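Local structure of disulfide bond protein A (Staphylococcus aureus, 3BCI) at residues G19-P24 with K84-A89. The protein probably acts as a thiol-disulfide oxidoreductase of the DsbA subfamily, assisting the oxidative folding of other proteins through a redox-active cysteine pair. Sequence-based numbering, arbitrary orientation.
Sequences GDYKCP and KQLFAA
The carbonyl oxygen of Asp-20, which takes the backbone N of Cys-23 at 3.0 Å and closes a type I turn, also meets Phe-87 CE2 at 3.5 Å, near the ring plane, where the weakly positive C-H rim probably suits it. The carboxylate stiffens the same loop: OD1 accepts from the N of Lys-22 at 2.8 Å in an almost straight bond (171°), an Asx turn, while OD2 is held by Phe-56 N and Ser-61 OG. Tyr-21, thus presented at the turn, packs against two side chains of helix 79-88. Leu-86 CD2 sits over the centre of one face of its ring, a CH-pi contact 3.6 Å from the centroid; with CG anti to the backbone N (chi1 -173°), the branch is carried toward the loop and CD2 reaches the ring. The tyrosine turns an edge to Phe-87, CD1 lying over the centre of one face, 3.7 Å above its plane, in an inclined edge-to-face pair (planes at 51°). Tyrosine suits the place because its flat ring is apolar where it packs, yet its OH hydrogen-bonds to Ser-68 OG and Gln-83 NE2. Beside it, Cys-23 N-caps helix 24-42 and belongs to the CxxC pair with Cys-26, known to form a disulfide in this protein. Across the two segments no hydrogen bond forms: aromatic and aliphatic packing joins the redox-active loop of the thioredoxin fold to the helical part.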
loop_
_atom_site.group_PDB
_atom_site.type_symbol
_atom_site.label_atom_id
_atom_site.label_comp_id
_atom_site.label_asym_id
_atom_site.label_seq_id
_atom_site.Cartn_x
_atom_site.Cartn_y
_atom_site.Cartn_z
ATOM N N GLY A 19 6.636 1.824 2.793
ATOM C CA GLY A 19 7.257 1.485 1.529
ATOM C C GLY A 19 6.930 2.408 0.372
ATOM O O GLY A 19 6.568 3.569 0.558
ATOM N N ASP A 20 7.064 1.873 -0.833
ATOM C CA ASP A 20 6.804 2.616 -2.062
ATOM C C ASP A 20 6.568 1.557 -3.132
ATOM O O ASP A 20 7.283 0.558 -3.176
ATOM C CB ASP A 20 8.029 3.471 -2.422
ATOM C CG ASP A 20 7.770 4.413 -3.589
ATOM O OD1 ASP A 20 7.156 3.979 -4.584
ATOM O OD2 ASP A 20 8.190 5.586 -3.514
ATOM N N TYR A 21 5.571 1.764 -3.989
ATOM C CA TYR A 21 5.272 0.797 -5.038
ATOM C C TYR A 21 6.424 0.622 -6.026
ATOM O O TYR A 21 6.489 -0.380 -6.732
ATOM C CB TYR A 21 4.000 1.205 -5.796
ATOM C CG TYR A 21 2.727 0.951 -5.028
ATOM C CD1 TYR A 21 2.344 -0.347 -4.700
ATOM C CD2 TYR A 21 1.916 2.006 -4.609
ATOM C CE1 TYR A 21 1.190 -0.592 -3.970
ATOM C CE2 TYR A 21 0.753 1.768 -3.874
ATOM C CZ TYR A 21 0.401 0.466 -3.560
ATOM O OH TYR A 21 -0.735 0.212 -2.829
ATOM N N LYS A 22 7.334 1.590 -6.069
ATOM C CA LYS A 22 8.475 1.529 -6.984
ATOM C C LYS A 22 9.697 0.887 -6.342
ATOM O O LYS A 22 10.721 0.690 -6.999
ATOM C CB LYS A 22 8.855 2.939 -7.440
ATOM C CG LYS A 22 7.767 3.656 -8.221
ATOM C CD LYS A 22 8.265 4.961 -8.837
ATOM C CE LYS A 22 9.220 4.711 -9.999
ATOM N NZ LYS A 22 9.770 5.994 -10.529
ATOM N N CYS A 23 9.570 0.556 -5.067
ATOM C CA CYS A 23 10.665 -0.062 -4.343
ATOM C C CYS A 23 10.743 -1.572 -4.528
ATOM O O CYS A 23 9.808 -2.310 -4.207
ATOM C CB CYS A 23 10.561 0.286 -2.864
ATOM S SG CYS A 23 11.764 -0.519 -1.829
ATOM N N PRO A 24 11.881 -2.048 -5.049
ATOM C CA PRO A 24 12.109 -3.476 -5.294
ATOM C C PRO A 24 11.959 -4.370 -4.082
ATOM O O PRO A 24 11.347 -5.433 -4.169
ATOM C CB PRO A 24 13.526 -3.512 -5.871
ATOM C CG PRO A 24 13.660 -2.167 -6.532
ATOM C CD PRO A 24 13.037 -1.255 -5.510
ATOM N N LYS A 84 -1.219 -6.037 -4.508
ATOM C CA LYS A 84 -0.467 -7.174 -5.027
ATOM C C LYS A 84 -0.233 -7.039 -6.527
ATOM O O LYS A 84 0.889 -7.194 -7.011
ATOM C CB LYS A 84 -1.216 -8.479 -4.743
ATOM C CG LYS A 84 -0.557 -9.718 -5.350
ATOM C CD LYS A 84 -1.234 -10.989 -4.864
ATOM C CE LYS A 84 -2.673 -11.069 -5.343
ATOM N NZ LYS A 84 -3.483 -11.988 -4.496
ATOM N N GLN A 85 -1.306 -6.749 -7.257
ATOM C CA GLN A 85 -1.234 -6.605 -8.704
ATOM C C GLN A 85 -0.364 -5.433 -9.147
ATOM O O GLN A 85 0.286 -5.502 -10.192
ATOM C CB GLN A 85 -2.645 -6.473 -9.289
ATOM C CG GLN A 85 -3.436 -7.782 -9.271
ATOM C CD GLN A 85 -4.890 -7.608 -9.694
ATOM O OE1 GLN A 85 -5.188 -6.924 -10.675
ATOM N NE2 GLN A 85 -5.800 -8.244 -8.959
ATOM N N LEU A 86 -0.339 -4.360 -8.362
ATOM C CA LEU A 86 0.479 -3.209 -8.728
ATOM C C LEU A 86 1.966 -3.520 -8.516
ATOM O O LEU A 86 2.794 -3.217 -9.374
ATOM C CB LEU A 86 0.069 -1.968 -7.924
ATOM C CG LEU A 86 0.744 -0.649 -8.339
ATOM C CD1 LEU A 86 0.546 -0.412 -9.831
ATOM C CD2 LEU A 86 0.146 0.510 -7.548
ATOM N N PHE A 87 2.307 -4.122 -7.381
ATOM C CA PHE A 87 3.698 -4.479 -7.123
ATOM C C PHE A 87 4.191 -5.439 -8.208
ATOM O O PHE A 87 5.345 -5.366 -8.636
ATOM C CB PHE A 87 3.849 -5.145 -5.749
ATOM C CG PHE A 87 4.119 -4.183 -4.633
ATOM C CD1 PHE A 87 3.258 -4.102 -3.546
ATOM C CD2 PHE A 87 5.249 -3.372 -4.653
ATOM C CE1 PHE A 87 3.514 -3.227 -2.495
ATOM C CE2 PHE A 87 5.517 -2.490 -3.604
ATOM C CZ PHE A 87 4.648 -2.418 -2.521
ATOM N N ALA A 88 3.308 -6.326 -8.659
ATOM C CA ALA A 88 3.653 -7.307 -9.692
ATOM C C ALA A 88 4.024 -6.675 -11.034
ATOM O O ALA A 88 4.726 -7.284 -11.838
ATOM C CB ALA A 88 2.495 -8.289 -9.885
ATOM N N ALA A 89 3.559 -5.455 -11.276
ATOM C CA ALA A 89 3.851 -4.771 -12.533
ATOM C C ALA A 89 5.050 -3.837 -12.428
ATOM O O ALA A 89 5.376 -3.128 -13.376
ATOM C CB ALA A 89 2.625 -3.983 -12.986
#